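PDB 3QV2: 5-cytosine DNA methyltransferase from Entamoeba histolytica, which probably transfers methyl groups from S-adenosyl-L-methionine to carbon 5 of cytosine in DNA or tRNA, as a DNMT2-type member of the C5-methyltransferase family. Local coordinates for residues S52-E57 / S287-Q292; I162-P167 / H189-S194. All coordinates share one frame; numbering follows the deposited sequence.

How the contacts relate
Both contacts belong to the C5-methyltransferase fold, and both segments of contact 2 fall between those of contact 1 in the sequence. Their centres are 25 Å apart, the nearest atoms about 13 Å, so they do not touch, and they share no segment. Contact 1 lies at the surface yet near the bound S-adenosyl-L-homocysteine: it ties the end of helix 45-55 to the loop before helix 298-306 through one asparagine amide, stacked on a phenylalanine ring with a second ring at its edge. Contact 2, partly buried and away from the annotated sites, joins two loops that flank strand 172-178, a glutamine amide and a backbone bond doing the polar work while Ile-166 lies beside the aliphatic stem of Glu-191. It buries 362 Å² against 215 Å².

Contact 1 (S52-E57 / S287-Q292); sequences SKNFKE and SNFTTQ
The last turn of helix 45-55 meets the irregular segment 287-292 with Asn-54 opposite Phe-289, their CA atoms 6.0 Å apart. Asn-54 is the residue that joins them, because its amide, which resembles a peptide group, pairs with both the backbone N and the backbone O of Thr-290. OD1 of Asn-54 accepts from N of Thr-290 at 2.9 Å, and ND2 of Asn-54 donates to O of Thr-290 at 3.0 Å, nearly straight at 164°. The oxygen of Thr-290 lies in the plane of the Asn-54 amide, although ND2 approaches it from outside the carbonyl plane. With CG beside the backbone N (chi1 -69°), the amide is carried over one face of the Phe-289 ring, the planes 15° apart and CG of Asn-54 3.4 Å from CD1 of Phe-289. A short, flat amide suits this place, since it can stack and bond at once. Phe-55 comes to the edge of the Phe-289 ring, CE2 to CE1 at 4.1 Å, and rests on helix 22-29. Two hydrogen bonds and the amide-ring stack thus join helix to loop, while a bond from ND2 to O of Ile-50 steadies the amide from within its own helix; Phe-289 in turn packs on Ile-20, which binds S-adenosyl-L-homocysteine.

Contact 2 (I162-P167 / H189-S194); sequences IDIGIP and HQEKES
Gln-190 folds back over the turn at Asp-163 to Gly-165, where the loop between strands 153-159 and 172-178 of the Rossmann-like methyltransferase sheet meets the segment following strand 172-178. Its chain bends at chi2 (-52°), which brings the amide alongside the turn. NE2 of Gln-190 then reaches O of Asp-163 at 2.7 Å, along a lone pair in the carbonyl plane and almost linear at 174°. The acceptor also lies in the plane of the glutamine amide, so this bond helps set how the group is turned, and a water donates to OE1 of Gln-190 at 2.9 Å. Next to it, N of Glu-191 donates to O of Ile-164 at 2.8 Å. Glycine suits the positive phi (88°) of Gly-165, and its bare CA lets OE1 of Gln-190 come close. Beside these bonds, Glu-191 and Ile-166 lie side by side and point the same way, CB of Glu-191 4.0 Å from CD1 of Ile-166. Against Ile-166 the side chain of Glu-191 offers its CB and CG; its OE1 bonds to Gln-316 of helix 311-321, on which Ile-164 and Ile-166 also pack. At the far end OG of Ser-194, bonded to Tyr-199 OH, stands 3.7 Å from CD of Pro-167.

Contact 1 (S52-E57 / S287-Q292)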
ATOM      1  N   SER A  52      -6.498 -12.218   8.592  1.00 20.15           N
ATOM      2  CA  SER A  52      -6.947 -12.983   9.750  1.00 26.75           C
ATOM      3  C   SER A  52      -5.810 -13.794  10.367  1.00 31.38           C
ATOM      4  O   SER A  52      -5.714 -13.913  11.587  1.00 33.88           O
ATOM      5  CB  SER A  52      -8.109 -13.900   9.368  1.00 29.82           C
ATOM      6  OG  SER A  52      -9.252 -13.148   8.994  1.00 30.83           O
ATOM      7  N   LYS A  53      -4.950 -14.349   9.519  1.00 31.02           N
ATOM      8  CA  LYS A  53      -3.802 -15.120   9.990  1.00 31.22           C
ATOM      9  C   LYS A  53      -2.883 -14.283  10.875  1.00 27.03           C
ATOM     10  O   LYS A  53      -2.398 -14.755  11.903  1.00 26.67           O
ATOM     11  CB  LYS A  53      -3.010 -15.684   8.808  1.00 33.50           C
ATOM     12  CG  LYS A  53      -1.628 -16.216   9.173  1.00 39.01           C
ATOM     13  CD  LYS A  53      -1.705 -17.442  10.070  1.00 44.83           C
ATOM     14  CE  LYS A  53      -0.315 -17.974  10.389  1.00 49.19           C
ATOM     15  NZ  LYS A  53      -0.360 -19.236  11.179  1.00 52.01           N
ATOM     16  N   ASN A  54      -2.652 -13.038  10.472  1.00 27.41           N
ATOM     17  CA  ASN A  54      -1.733 -12.158  11.190  1.00 27.49           C
ATOM     18  C   ASN A  54      -2.376 -11.372  12.334  1.00 26.45           C
ATOM     19  O   ASN A  54      -1.736 -11.117  13.353  1.00 26.18           O
ATOM     20  CB  ASN A  54      -1.045 -11.198  10.217  1.00 25.72           C
ATOM     21  CG  ASN A  54      -0.077 -11.905   9.288  1.00 26.80           C
ATOM     22  OD1 ASN A  54       1.082 -12.130   9.637  1.00 24.99           O
ATOM     23  ND2 ASN A  54      -0.547 -12.261   8.098  1.00 25.80           N
ATOM     24  N   PHE A  55      -3.639 -10.990  12.166  1.00 25.80           N
ATOM     25  CA  PHE A  55      -4.305 -10.139  13.148  1.00 27.16           C
ATOM     26  C   PHE A  55      -5.345 -10.879  13.988  1.00 29.00           C
ATOM     27  O   PHE A  55      -5.943 -10.299  14.894  1.00 29.13           O
ATOM     28  CB  PHE A  55      -4.927  -8.917  12.467  1.00 24.18           C
ATOM     29  CG  PHE A  55      -3.917  -8.014  11.813  1.00 23.16           C
ATOM     30  CD1 PHE A  55      -3.074  -7.230  12.582  1.00 19.47           C
ATOM     31  CD2 PHE A  55      -3.806  -7.955  10.433  1.00 22.73           C
ATOM     32  CE1 PHE A  55      -2.141  -6.400  11.989  1.00 18.47           C
ATOM     33  CE2 PHE A  55      -2.874  -7.125   9.833  1.00 19.07           C
ATOM     34  CZ  PHE A  55      -2.041  -6.348  10.613  1.00 17.67           C
ATOM     35  N   LYS A  56      -5.553 -12.156  13.685  1.00 33.64           N
ATOM     36  CA  LYS A  56      -6.456 -12.998  14.467  1.00 39.05           C
ATOM     37  C   LYS A  56      -7.836 -12.367  14.637  1.00 38.24           C
ATOM     38  O   LYS A  56      -8.463 -12.500  15.687  1.00 39.37           O
ATOM     39  CB  LYS A  56      -5.848 -13.300  15.838  1.00 41.95           C
ATOM     40  CG  LYS A  56      -4.419 -13.812  15.778  1.00 42.93           C
ATOM     41  CD  LYS A  56      -4.308 -15.049  14.904  1.00 44.16           C
ATOM     42  CE  LYS A  56      -2.879 -15.565  14.866  1.00 45.13           C
ATOM     43  NZ  LYS A  56      -2.744 -16.785  14.022  1.00 43.81           N
ATOM     44  N   GLU A  57      -8.299 -11.676  13.603  1.00 36.27           N
ATOM     45  CA  GLU A  57      -9.620 -11.061  13.616  1.00 34.31           C
ATOM     46  C   GLU A  57     -10.293 -11.296  12.272  1.00 32.87           C
ATOM     47  O   GLU A  57      -9.626 -11.333  11.240  1.00 32.39           O
ATOM     48  CB  GLU A  57      -9.515  -9.562  13.900  1.00 35.15           C
ATOM     49  CG  GLU A  57      -8.860  -9.226  15.230  1.00 39.54           C
ATOM     50  CD  GLU A  57      -8.606  -7.739  15.401  1.00 44.30           C
ATOM     51  OE1 GLU A  57      -9.327  -6.933  14.778  1.00 41.66           O
ATOM     52  OE2 GLU A  57      -7.678  -7.380  16.158  1.00 48.97           O
ATOM     53  N   SER A 287       8.226  -7.799  11.570  1.00 27.43           N
ATOM     54  CA  SER A 287       9.049  -8.983  11.346  1.00 34.05           C
ATOM     55  C   SER A 287       8.257 -10.277  11.501  1.00 34.09           C
ATOM     56  O   SER A 287       8.581 -11.292  10.887  1.00 35.41           O
ATOM     57  CB  SER A 287      10.257  -8.983  12.287  1.00 38.70           C
ATOM     58  OG  SER A 287       9.862  -8.818  13.635  1.00 41.74           O
ATOM     59  N   ASN A 288       7.224 -10.239  12.333  1.00 34.24           N
ATOM     60  CA  ASN A 288       6.394 -11.416  12.567  1.00 33.93           C
ATOM     61  C   ASN A 288       5.242 -11.550  11.580  1.00 31.34           C
ATOM     62  O   ASN A 288       4.642 -12.624  11.455  1.00 31.93           O
ATOM     63  CB  ASN A 288       5.876 -11.437  14.005  1.00 37.65           C
ATOM     64  CG  ASN A 288       6.898 -11.978  14.976  1.00 42.45           C
ATOM     65  OD1 ASN A 288       7.678 -12.866  14.635  1.00 45.41           O
ATOM     66  ND2 ASN A 288       6.909 -11.441  16.190  1.00 42.86           N
ATOM     67  N   PHE A 289       4.929 -10.462  10.884  1.00 29.89           N
ATOM     68  CA  PHE A 289       3.916 -10.511   9.838  1.00 26.81           C
ATOM     69  C   PHE A 289       4.424 -11.373   8.688  1.00 26.70           C
ATOM     70  O   PHE A 289       5.591 -11.290   8.313  1.00 26.89           O
ATOM     71  CB  PHE A 289       3.588  -9.103   9.340  1.00 25.66           C
ATOM     72  CG  PHE A 289       2.509  -9.068   8.295  1.00 22.39           C
ATOM     73  CD1 PHE A 289       1.196  -8.780   8.641  1.00 19.14           C
ATOM     74  CD2 PHE A 289       2.805  -9.325   6.963  1.00 24.53           C
ATOM     75  CE1 PHE A 289       0.201  -8.750   7.677  1.00 21.97           C
ATOM     76  CE2 PHE A 289       1.813  -9.297   6.001  1.00 24.37           C
ATOM     77  CZ  PHE A 289       0.512  -9.010   6.359  1.00 23.13           C
ATOM     78  N   THR A 290       3.547 -12.202   8.132  1.00 23.72           N
ATOM     79  CA  THR A 290       3.924 -13.068   7.021  1.00 24.27           C
ATOM     80  C   THR A 290       2.758 -13.346   6.072  1.00 26.70           C
ATOM     81  O   THR A 290       1.628 -13.567   6.507  1.00 26.40           O
ATOM     82  CB  THR A 290       4.505 -14.409   7.520  1.00 24.82           C
ATOM     83  OG1 THR A 290       4.847 -15.235   6.399  1.00 25.78           O
ATOM     84  CG2 THR A 290       3.495 -15.140   8.394  1.00 25.58           C
ATOM     85  N   THR A 291       3.043 -13.324   4.775  1.00 24.18           N
ATOM     86  CA  THR A 291       2.057 -13.676   3.762  1.00 25.88           C
ATOM     87  C   THR A 291       2.126 -15.176   3.506  1.00 28.16           C
ATOM     88  O   THR A 291       1.328 -15.728   2.747  1.00 24.04           O
ATOM     89  CB  THR A 291       2.319 -12.934   2.444  1.00 28.52           C
ATOM     90  OG1 THR A 291       3.587 -13.338   1.914  1.00 29.43           O
ATOM     91  CG2 THR A 291       2.324 -11.429   2.670  1.00 27.21           C
ATOM     92  N   GLN A 292       3.093 -15.825   4.147  1.00 35.83           N
ATOM     93  CA  GLN A 292       3.292 -17.261   3.999  1.00 44.27           C
ATOM     94  C   GLN A 292       2.209 -18.041   4.736  1.00 47.89           C
ATOM     95  O   GLN A 292       2.502 -18.841   5.624  1.00 51.37           O
ATOM     96  CB  GLN A 292       4.671 -17.668   4.523  1.00 50.52           C
ATOM     97  CG  GLN A 292       5.072 -19.095   4.185  1.00 56.94           C
ATOM     98  CD  GLN A 292       5.337 -19.293   2.706  1.00 63.52           C
ATOM     99  OE1 GLN A 292       6.466 -19.144   2.242  1.00 66.27           O
ATOM    100  NE2 GLN A 292       4.294 -19.633   1.957  1.00 64.47           N
TER

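Contact 2 (I162-P167 / H189-S194)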
ATOM      1  N   ILE A 162      11.644   6.203  -1.056  1.00 21.37           N
ATOM      2  CA  ILE A 162      13.024   6.656  -1.195  1.00 26.19           C
ATOM      3  C   ILE A 162      13.211   8.039  -0.582  1.00 28.26           C
ATOM      4  O   ILE A 162      14.315   8.408  -0.179  1.00 28.34           O
ATOM      5  CB  ILE A 162      13.471   6.694  -2.668  1.00 28.03           C
ATOM      6  CG1 ILE A 162      12.681   7.749  -3.443  1.00 28.76           C
ATOM      7  CG2 ILE A 162      13.316   5.323  -3.308  1.00 28.81           C
ATOM      8  CD1 ILE A 162      13.217   8.012  -4.834  1.00 26.61           C
ATOM      9  N   ASP A 163      12.123   8.798  -0.511  1.00 26.49           N
ATOM     10  CA  ASP A 163      12.162  10.145   0.048  1.00 25.68           C
ATOM     11  C   ASP A 163      12.508  10.131   1.534  1.00 23.57           C
ATOM     12  O   ASP A 163      13.050  11.103   2.058  1.00 25.12           O
ATOM     13  CB  ASP A 163      10.834  10.868  -0.190  1.00 26.57           C
ATOM     14  CG  ASP A 163      10.545  11.083  -1.663  1.00 29.63           C
ATOM     15  OD1 ASP A 163      11.507  11.100  -2.459  1.00 30.35           O
ATOM     16  OD2 ASP A 163       9.359  11.235  -2.025  1.00 29.61           O
ATOM     17  N   ILE A 164      12.196   9.028   2.208  1.00 20.33           N
ATOM     18  CA  ILE A 164      12.537   8.882   3.620  1.00 19.24           C
ATOM     19  C   ILE A 164      13.611   7.820   3.850  1.00 21.58           C
ATOM     20  O   ILE A 164      13.745   7.288   4.951  1.00 23.16           O
ATOM     21  CB  ILE A 164      11.301   8.563   4.487  1.00 18.29           C
ATOM     22  CG1 ILE A 164      10.611   7.289   3.995  1.00 18.92           C
ATOM     23  CG2 ILE A 164      10.332   9.736   4.492  1.00 19.24           C
ATOM     24  CD1 ILE A 164       9.423   6.876   4.834  1.00 15.15           C
ATOM     25  N   GLY A 165      14.369   7.509   2.804  1.00 21.21           N
ATOM     26  CA  GLY A 165      15.528   6.643   2.933  1.00 20.89           C
ATOM     27  C   GLY A 165      15.264   5.155   2.795  1.00 23.89           C
ATOM     28  O   GLY A 165      16.108   4.337   3.160  1.00 25.57           O
ATOM     29  N   ILE A 166      14.096   4.798   2.270  1.00 24.65           N
ATOM     30  CA  ILE A 166      13.780   3.397   2.018  1.00 25.22           C
ATOM     31  C   ILE A 166      14.093   3.046   0.567  1.00 25.68           C
ATOM     32  O   ILE A 166      13.570   3.672  -0.353  1.00 29.11           O
ATOM     33  CB  ILE A 166      12.304   3.081   2.329  1.00 26.76           C
ATOM     34  CG1 ILE A 166      11.985   3.417   3.788  1.00 25.84           C
ATOM     35  CG2 ILE A 166      12.000   1.619   2.044  1.00 21.61           C
ATOM     36  CD1 ILE A 166      12.816   2.644   4.789  1.00 23.85           C
ATOM     37  N   PRO A 167      14.957   2.040   0.362  1.00 25.72           N
ATOM     38  CA  PRO A 167      15.428   1.646  -0.972  1.00 28.80           C
ATOM     39  C   PRO A 167      14.342   0.985  -1.819  1.00 27.18           C
ATOM     40  O   PRO A 167      14.473  -0.179  -2.195  1.00 25.67           O
ATOM     41  CB  PRO A 167      16.544   0.643  -0.661  1.00 27.16           C
ATOM     42  CG  PRO A 167      16.171   0.072   0.659  1.00 26.00           C
ATOM     43  CD  PRO A 167      15.540   1.202   1.423  1.00 25.14           C
ATOM     44  N   HIS A 189      10.834  12.526   8.000  1.00 38.44           N
ATOM     45  CA  HIS A 189      12.122  12.259   8.626  1.00 39.93           C
ATOM     46  C   HIS A 189      12.797  11.097   7.913  1.00 36.17           C
ATOM     47  O   HIS A 189      12.127  10.187   7.425  1.00 34.38           O
ATOM     48  CB  HIS A 189      11.944  11.925  10.108  1.00 46.22           C
ATOM     49  CG  HIS A 189      10.973  12.818  10.816  1.00 52.57           C
ATOM     50  ND1 HIS A 189       9.766  12.361  11.305  1.00 56.64           N
ATOM     51  CD2 HIS A 189      11.023  14.136  11.112  1.00 54.60           C
ATOM     52  CE1 HIS A 189       9.119  13.361  11.875  1.00 58.80           C
ATOM     53  NE2 HIS A 189       9.859  14.450  11.772  1.00 58.20           N
ATOM     54  N   GLN A 190      14.123  11.128   7.847  1.00 35.25           N
ATOM     55  CA  GLN A 190      14.862  10.038   7.227  1.00 33.80           C
ATOM     56  C   GLN A 190      14.884   8.816   8.135  1.00 33.09           C
ATOM     57  O   GLN A 190      15.269   8.900   9.301  1.00 32.30           O
ATOM     58  CB  GLN A 190      16.282  10.474   6.870  1.00 35.34           C
ATOM     59  CG  GLN A 190      16.334  11.524   5.775  1.00 35.88           C
ATOM     60  CD  GLN A 190      15.547  11.115   4.546  1.00 36.83           C
ATOM     61  OE1 GLN A 190      15.887  10.142   3.873  1.00 38.02           O
ATOM     62  NE2 GLN A 190      14.484  11.854   4.250  1.00 37.03           N
ATOM     63  N   GLU A 191      14.459   7.681   7.594  1.00 35.63           N
ATOM     64  CA  GLU A 191      14.444   6.437   8.348  1.00 38.12           C
ATOM     65  C   GLU A 191      15.867   5.966   8.621  1.00 43.06           C
ATOM     66  O   GLU A 191      16.785   6.273   7.859  1.00 41.26           O
ATOM     67  CB  GLU A 191      13.672   5.364   7.580  1.00 37.94           C
ATOM     68  CG  GLU A 191      12.941   4.382   8.472  1.00 40.71           C
ATOM     69  CD  GLU A 191      11.896   5.060   9.337  1.00 38.54           C
ATOM     70  OE1 GLU A 191      10.945   5.646   8.778  1.00 33.59           O
ATOM     71  OE2 GLU A 191      12.032   5.015  10.578  1.00 42.78           O
ATOM     72  N   LYS A 192      16.047   5.230   9.714  1.00 48.85           N
ATOM     73  CA  LYS A 192      17.345   4.659  10.054  1.00 52.14           C
ATOM     74  C   LYS A 192      18.002   4.102   8.800  1.00 48.19           C
ATOM     75  O   LYS A 192      17.421   3.261   8.114  1.00 44.86           O
ATOM     76  CB  LYS A 192      17.179   3.550  11.092  1.00 55.41           C
ATOM     77  CG  LYS A 192      16.475   3.996  12.362  1.00 58.16           C
ATOM     78  CD  LYS A 192      17.432   4.694  13.312  1.00 59.91           C
ATOM     79  CE  LYS A 192      18.347   3.692  14.000  1.00 59.97           C
ATOM     80  NZ  LYS A 192      17.580   2.734  14.846  1.00 58.47           N
ATOM     81  N   GLU A 193      19.208   4.572   8.500  1.00 49.45           N
ATOM     82  CA  GLU A 193      19.882   4.180   7.265  1.00 50.87           C
ATOM     83  C   GLU A 193      19.748   2.687   6.991  1.00 48.05           C
ATOM     84  O   GLU A 193      19.825   1.861   7.901  1.00 46.94           O
ATOM     85  CB  GLU A 193      21.360   4.575   7.283  1.00 52.99           C
ATOM     86  CG  GLU A 193      22.058   4.333   5.953  1.00 56.34           C
ATOM     87  CD  GLU A 193      23.563   4.188   6.088  1.00 58.51           C
ATOM     88  OE1 GLU A 193      24.071   4.264   7.225  1.00 57.60           O
ATOM     89  OE2 GLU A 193      24.235   3.990   5.053  1.00 59.36           O
ATOM     90  N   SER A 194      19.541   2.349   5.726  1.00 46.39           N
ATOM     91  CA  SER A 194      19.430   0.960   5.323  1.00 44.05           C
ATOM     92  C   SER A 194      19.746   0.812   3.842  1.00 40.67           C
ATOM     93  O   SER A 194      19.547   1.741   3.060  1.00 39.74           O
ATOM     94  CB  SER A 194      18.025   0.430   5.611  1.00 42.01           C
ATOM     95  OG  SER A 194      17.064   1.085   4.800  1.00 42.29           O
TER
HETATM   96  O   HOH W   1      16.248  10.857   1.062  1.00 35.66           O